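Local structure of NreA (Staphylococcus aureus subsp. aureus, 6K2H) at residues Y25-I30 and V119-Q124; A29-E34 and I42-V47. The protein is a GAF-domain signalling protein that probably binds and senses nitrate. The protein carries 1 engineered substitution. All coordinates share one frame; numbering follows the deposited sequence.

Past helix 10-23 the chain enters strand 27-33, which both contacts use. Contact 2 closes first, as a short beta hairpin: strand 42-48 turns back along 29-34 after only seven intervening residues. Contact 1 closes a far longer loop, since 88 residues, including helix 65-73 and strand 104-112, pass before 119-124 comes to lie beside 25-30. The hairpin therefore falls mostly within this larger loop, and the two contacts share Ala-29 and Ile-30. Strand 27-33 is thus flanked by strand 42-48 and strand 115-124, in the 2-1-5-4-3 antiparallel sheet of the GAF domain. Packing of Leu-121 on Trp-44 and Phe-27 on Val-47 ties the contacts together.

Contact 1 (Y25-I30 and V119-Q124); sequences YDFAAI and VLLFGQ
Tyr-25 lays its ring over Phe-122, whose CB sits above the ring centre in a CH-pi contact, 3.4 Å from the centroid and 4° off the normal. The two rings form an offset stack with planes at 28°, and Tyr-25 CD2 comes within 3.4 Å of Phe-122 CD1. With its CG beside the backbone N (chi1 -69°), Phe-122 also sets CD1 near Ala-28 CB. This close aromatic packing is buried. Asp-26 itself is partly exposed, and the contact here rests on polar bonds: Asp-26 N donates to Gln-124 OE1 over 3.0 Å, nearly in line with the amide C=O. Gln-124 folds back at chi2, bringing that amide beside Tyr-25 CD1, while Gln-124 NE2 reaches Pro-129 O and Asp-26 OD1 forms a salt bridge with Arg-128. The extra residue Asp-26 makes a classic bulge in which it and Phe-27 share Gly-123 as partner. Beyond it the antiparallel ladder is regular: Gly-123 N to Phe-27 O and Leu-121 N to Ala-29 O are both 2.8 Å, each nearly straight at the hydrogen. On the Phe-27 face, Leu-121 CD2 meets the ring edge at CE2, 4.0 Å away. Helix 10-23 covers the opposite face through Leu-16, which touches Ala-28 and Leu-120, and strands 42-48 and 104-112 flank the pair within the sheet.

Contact 2 (A29-E34 and I42-V47); sequences AIAFYE and IKWHYV. With EDO (1,2-ethanediol), chain B.
Lys-43 O is gripped by two donors, Phe-32 N across the strands at 3.1 Å and His-45 ND1 from its own strand at 3.0 Å. The imidazole donates from above the carbonyl plane with the oxygen close to its own ring plane; in the conformer described, one of two, this bond would set the ring's rotation. Phe-32 CG, anti to the carbonyl carbon (chi1 -62°), turns a ring edge to the face of this imidazole, with Phe-32 CD1 3.7 Å from His-45 CG. Farther out, Phe-32 CE1 meets the edge of Tyr-46 at CE2. A classic bulge sets His-45 and Tyr-46 together opposite Ile-30: His-45 N reaches Ile-30 O at 2.9 Å, whereas the bond from Tyr-46 N is weak. On the other side of the sheet, Ala-31 CB lies over the Trp-44 face, 3.5 Å from CE3, and Trp-44 NE1 donates to O1 of a 1,2-ethanediol, probably from the crystallisation liquor, which also bonds Ala-67 N and Ile-96 N. At the hairpin's end Ile-42 CG1 sits over the Tyr-33 ring. Helix 65-73 packs on the Ala-31 and Trp-44 face through Ala-67, helix 10-23 covers Ile-30 and Tyr-46 through Leu-16, and strand 115-124 continues the sheet beyond 29-34.

Contact 1 (Y25-I30 and V119-Q124)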
loop_
_atom_site.group_PDB
_atom_site.type_symbol
_atom_site.label_atom_id
_atom_site.label_comp_id
_atom_site.label_asym_id
_atom_site.label_seq_id
_atom_site.Cartn_x
_atom_site.Cartn_y
_atom_site.Cartn_z
ATOM N N TYR A 25 10.728 5.567 4.698
ATOM C CA TYR A 25 10.187 5.233 3.360
ATOM C C TYR A 25 10.095 6.375 2.423
ATOM O O TYR A 25 9.723 7.497 2.786
ATOM C CB TYR A 25 8.863 4.460 3.480
ATOM C CG TYR A 25 9.072 2.972 3.813
ATOM C CD1 TYR A 25 9.412 2.033 2.820
ATOM C CD2 TYR A 25 9.002 2.529 5.095
ATOM C CE1 TYR A 25 9.591 0.681 3.134
ATOM C CE2 TYR A 25 9.182 1.204 5.434
ATOM C CZ TYR A 25 9.462 0.280 4.483
ATOM O OH TYR A 25 9.655 -1.018 4.846
ATOM N N ASP A 26 10.303 6.074 1.142
ATOM C CA ASP A 26 10.139 7.071 0.140
ATOM C C ASP A 26 8.648 7.361 -0.133
ATOM O O ASP A 26 8.307 8.404 -0.665
ATOM C CB ASP A 26 10.806 6.652 -1.154
ATOM C CG ASP A 26 12.345 6.581 -1.026
ATOM O OD1 ASP A 26 12.898 7.256 -0.099
ATOM O OD2 ASP A 26 12.976 5.825 -1.810
ATOM N N PHE A 27 7.818 6.348 0.088
ATOM C CA PHE A 27 6.410 6.438 -0.262
ATOM C C PHE A 27 5.569 5.654 0.732
ATOM O O PHE A 27 5.984 4.574 1.259
ATOM C CB PHE A 27 6.226 5.784 -1.664
ATOM C CG PHE A 27 4.803 5.767 -2.152
ATOM C CD1 PHE A 27 4.175 6.935 -2.553
ATOM C CD2 PHE A 27 4.074 4.608 -2.197
ATOM C CE1 PHE A 27 2.872 6.959 -2.989
ATOM C CE2 PHE A 27 2.750 4.632 -2.632
ATOM C CZ PHE A 27 2.148 5.807 -3.016
ATOM N N ALA A 28 4.358 6.110 0.981
ATOM C CA ALA A 28 3.382 5.232 1.717
ATOM C C ALA A 28 1.967 5.501 1.191
ATOM O O ALA A 28 1.712 6.588 0.657
ATOM C CB ALA A 28 3.473 5.429 3.260
ATOM N N ALA A 29 1.050 4.557 1.351
ATOM C CA ALA A 29 -0.297 4.729 0.844
ATOM C C ALA A 29 -1.238 3.899 1.664
ATOM O O ALA A 29 -0.828 2.845 2.215
ATOM C CB ALA A 29 -0.355 4.371 -0.606
ATOM N N ILE A 30 -2.478 4.369 1.785
ATOM C CA ILE A 30 -3.525 3.539 2.428
ATOM C C ILE A 30 -4.658 3.298 1.440
ATOM O O ILE A 30 -5.190 4.238 0.880
ATOM C CB ILE A 30 -4.071 4.255 3.678
ATOM C CG1 ILE A 30 -2.999 4.320 4.779
ATOM C CG2 ILE A 30 -5.307 3.495 4.219
ATOM C CD1 ILE A 30 -3.257 5.323 5.909
ATOM N N VAL A 119 -5.392 -1.469 3.635
ATOM C CA VAL A 119 -4.025 -1.873 3.387
ATOM C C VAL A 119 -3.114 -0.695 3.516
ATOM O O VAL A 119 -3.372 0.321 2.894
ATOM C CB VAL A 119 -3.857 -2.553 2.013
ATOM C CG1 VAL A 119 -2.418 -3.009 1.832
ATOM C CG2 VAL A 119 -4.830 -3.722 1.876
ATOM N N LEU A 120 -2.070 -0.821 4.361
ATOM C CA LEU A 120 -1.000 0.155 4.456
ATOM C C LEU A 120 0.216 -0.302 3.649
ATOM O O LEU A 120 0.791 -1.403 3.886
ATOM C CB LEU A 120 -0.585 0.360 5.899
ATOM C CG LEU A 120 0.580 1.194 6.247
ATOM C CD1 LEU A 120 0.392 2.632 5.812
ATOM C CD2 LEU A 120 0.825 1.154 7.774
ATOM N N LEU A 121 0.552 0.476 2.649
ATOM C CA LEU A 121 1.663 0.162 1.719
ATOM C C LEU A 121 2.830 1.096 2.008
ATOM O O LEU A 121 2.613 2.332 2.164
ATOM C CB LEU A 121 1.199 0.302 0.298
ATOM C CG LEU A 121 2.361 0.287 -0.698
ATOM C CD1 LEU A 121 2.941 -1.044 -0.778
ATOM C CD2 LEU A 121 1.885 0.768 -2.082
ATOM N N PHE A 122 4.015 0.503 2.250
ATOM C CA PHE A 122 5.286 1.255 2.351
ATOM C C PHE A 122 6.069 0.926 1.094
ATOM O O PHE A 122 6.218 -0.262 0.705
ATOM C CB PHE A 122 6.076 0.827 3.602
ATOM C CG PHE A 122 5.437 1.261 4.896
ATOM C CD1 PHE A 122 5.564 2.592 5.288
ATOM C CD2 PHE A 122 4.849 0.366 5.742
ATOM C CE1 PHE A 122 5.016 3.008 6.504
ATOM C CE2 PHE A 122 4.321 0.766 6.970
ATOM C CZ PHE A 122 4.414 2.095 7.343
ATOM N N GLY A 123 6.563 1.955 0.426
ATOM C CA GLY A 123 7.348 1.754 -0.791
ATOM C C GLY A 123 8.688 2.473 -0.852
ATOM O O GLY A 123 8.796 3.575 -0.333
ATOM N N GLN A 124 9.693 1.831 -1.422
ATOM C CA GLN A 124 10.975 2.480 -1.714
ATOM C C GLN A 124 11.118 2.745 -3.186
ATOM O O GLN A 124 10.586 1.971 -4.028
ATOM C CB GLN A 124 12.165 1.635 -1.253
ATOM C CG GLN A 124 12.162 1.332 0.247
ATOM C CD GLN A 124 12.490 2.508 1.124
ATOM O OE1 GLN A 124 11.974 3.618 0.944
ATOM N NE2 GLN A 124 13.383 2.291 2.101
#

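Contact 2 (A29-E34 and I42-V47)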
loop_
_atom_site.group_PDB
_atom_site.type_symbol
_atom_site.label_atom_id
_atom_site.label_comp_id
_atom_site.label_asym_id
_atom_site.label_seq_id
_atom_site.Cartn_x
_atom_site.Cartn_y
_atom_site.Cartn_z
ATOM N N ALA A 29 1.050 4.557 1.351
ATOM C CA ALA A 29 -0.297 4.729 0.844
ATOM C C ALA A 29 -1.238 3.899 1.664
ATOM O O ALA A 29 -0.828 2.845 2.215
ATOM C CB ALA A 29 -0.355 4.371 -0.606
ATOM N N ILE A 30 -2.478 4.369 1.785
ATOM C CA ILE A 30 -3.525 3.539 2.428
ATOM C C ILE A 30 -4.658 3.298 1.440
ATOM O O ILE A 30 -5.190 4.238 0.880
ATOM C CB ILE A 30 -4.071 4.255 3.678
ATOM C CG1 ILE A 30 -2.999 4.320 4.779
ATOM C CG2 ILE A 30 -5.307 3.495 4.219
ATOM C CD1 ILE A 30 -3.257 5.323 5.909
ATOM N N ALA A 31 -5.058 2.039 1.294
ATOM C CA ALA A 31 -6.165 1.635 0.424
ATOM C C ALA A 31 -7.359 1.194 1.291
ATOM O O ALA A 31 -7.192 0.537 2.317
ATOM C CB ALA A 31 -5.726 0.516 -0.500
ATOM N N PHE A 32 -8.548 1.534 0.831
ATOM C CA PHE A 32 -9.853 1.192 1.554
ATOM C C PHE A 32 -10.844 1.004 0.431
ATOM O O PHE A 32 -10.649 1.572 -0.695
ATOM C CB PHE A 32 -10.428 2.434 2.355
ATOM C CG PHE A 32 -9.571 2.967 3.427
ATOM C CD1 PHE A 32 -9.289 4.333 3.495
ATOM C CD2 PHE A 32 -9.168 2.136 4.451
ATOM C CE1 PHE A 32 -8.594 4.828 4.539
ATOM C CE2 PHE A 32 -8.442 2.622 5.504
ATOM C CZ PHE A 32 -8.164 3.981 5.543
ATOM N N TYR A 33 -11.994 0.330 0.701
ATOM C CA TYR A 33 -13.109 0.376 -0.257
ATOM C C TYR A 33 -13.536 1.846 -0.553
ATOM O O TYR A 33 -13.505 2.685 0.332
ATOM C CB TYR A 33 -14.339 -0.422 0.239
ATOM C CG TYR A 33 -14.093 -1.896 0.095
ATOM C CD1 TYR A 33 -14.162 -2.507 -1.146
ATOM C CD2 TYR A 33 -13.818 -2.682 1.189
ATOM C CE1 TYR A 33 -13.902 -3.866 -1.272
ATOM C CE2 TYR A 33 -13.524 -4.036 1.047
ATOM C CZ TYR A 33 -13.628 -4.607 -0.192
ATOM O OH TYR A 33 -13.374 -5.945 -0.315
ATOM N N GLU A 34 -13.822 2.107 -1.825
ATOM C CA GLU A 34 -14.283 3.409 -2.312
ATOM C C GLU A 34 -15.599 3.859 -1.718
ATOM O O GLU A 34 -15.771 5.013 -1.366
ATOM C CB GLU A 34 -14.413 3.376 -3.845
ATOM C CG GLU A 34 -14.714 4.761 -4.409
ATOM C CD GLU A 34 -14.777 4.764 -5.900
ATOM O OE1 GLU A 34 -15.405 3.830 -6.470
ATOM O OE2 GLU A 34 -14.269 5.776 -6.457
ATOM N N ILE A 42 -11.680 -1.031 -4.645
ATOM C CA ILE A 42 -10.710 -0.497 -3.647
ATOM C C ILE A 42 -9.884 0.611 -4.325
ATOM O O ILE A 42 -9.527 0.504 -5.509
ATOM C CB ILE A 42 -9.822 -1.640 -3.185
ATOM C CG1 ILE A 42 -10.679 -2.626 -2.378
ATOM C CG2 ILE A 42 -8.642 -1.130 -2.389
ATOM C CD1 ILE A 42 -10.113 -4.019 -2.327
ATOM N N LYS A 43 -9.591 1.656 -3.560
ATOM C CA LYS A 43 -8.758 2.744 -4.035
ATOM C C LYS A 43 -7.718 3.126 -3.059
ATOM O O LYS A 43 -7.883 2.899 -1.876
ATOM C CB LYS A 43 -9.618 3.950 -4.385
ATOM C CG LYS A 43 -10.520 3.593 -5.582
ATOM C CD LYS A 43 -11.139 4.805 -6.259
ATOM C CE LYS A 43 -10.151 5.607 -7.054
ATOM N NZ LYS A 43 -10.089 5.276 -8.502
ATOM N N TRP A 44 -6.639 3.707 -3.586
ATOM C CA TRP A 44 -5.644 4.337 -2.748
ATOM C C TRP A 44 -6.200 5.718 -2.366
ATOM O O TRP A 44 -6.282 6.614 -3.236
ATOM C CB TRP A 44 -4.315 4.441 -3.432
ATOM C CG TRP A 44 -3.722 3.115 -3.842
ATOM C CD1 TRP A 44 -3.729 2.573 -5.080
ATOM C CD2 TRP A 44 -3.111 2.171 -2.973
ATOM N NE1 TRP A 44 -3.069 1.313 -5.034
ATOM C CE2 TRP A 44 -2.744 1.042 -3.740
ATOM C CE3 TRP A 44 -2.883 2.152 -1.584
ATOM C CZ2 TRP A 44 -2.081 -0.060 -3.174
ATOM C CZ3 TRP A 44 -2.275 1.078 -1.027
ATOM C CH2 TRP A 44 -1.864 -0.025 -1.802
ATOM N N HIS A 45 -6.614 5.824 -1.122
ATOM C CA HIS A 45 -7.342 6.987 -0.582
ATOM C C HIS A 45 -6.344 8.058 -0.113
ATOM O O HIS A 45 -6.617 9.249 -0.267
ATOM C CB HIS A 45 -8.272 6.629 0.604
ATOM C CG HIS A 45 -9.610 6.037 0.212
ATOM N ND1 HIS A 45 -9.732 4.834 -0.440
ATOM C CD2 HIS A 45 -10.876 6.494 0.382
ATOM C CE1 HIS A 45 -11.005 4.588 -0.698
ATOM N NE2 HIS A 45 -11.725 5.562 -0.173
ATOM N N TYR A 46 -5.280 7.610 0.518
ATOM C CA TYR A 46 -4.200 8.501 1.043
ATOM C C TYR A 46 -2.862 8.081 0.554
ATOM O O TYR A 46 -2.589 6.891 0.455
ATOM C CB TYR A 46 -4.180 8.545 2.581
ATOM C CG TYR A 46 -5.469 8.970 3.193
ATOM C CD1 TYR A 46 -5.771 10.297 3.323
ATOM C CD2 TYR A 46 -6.418 8.022 3.590
ATOM C CE1 TYR A 46 -6.986 10.699 3.867
ATOM C CE2 TYR A 46 -7.638 8.407 4.127
ATOM C CZ TYR A 46 -7.931 9.742 4.218
ATOM O OH TYR A 46 -9.124 10.081 4.788
ATOM N N VAL A 47 -2.003 9.042 0.203
ATOM C CA VAL A 47 -0.628 8.733 -0.196
ATOM C C VAL A 47 0.323 9.720 0.498
ATOM O O VAL A 47 -0.124 10.852 0.888
ATOM C CB VAL A 47 -0.354 8.786 -1.720
ATOM C CG1 VAL A 47 -1.106 7.749 -2.499
ATOM C CG2 VAL A 47 -0.584 10.171 -2.269
HETATM C C1 EDO B . -2.270 -1.177 -6.820
HETATM O O1 EDO B . -1.643 -0.159 -7.198
HETATM C C2 EDO B . -1.507 -2.151 -6.217
HETATM O O2 EDO B . -2.483 -2.805 -5.541
#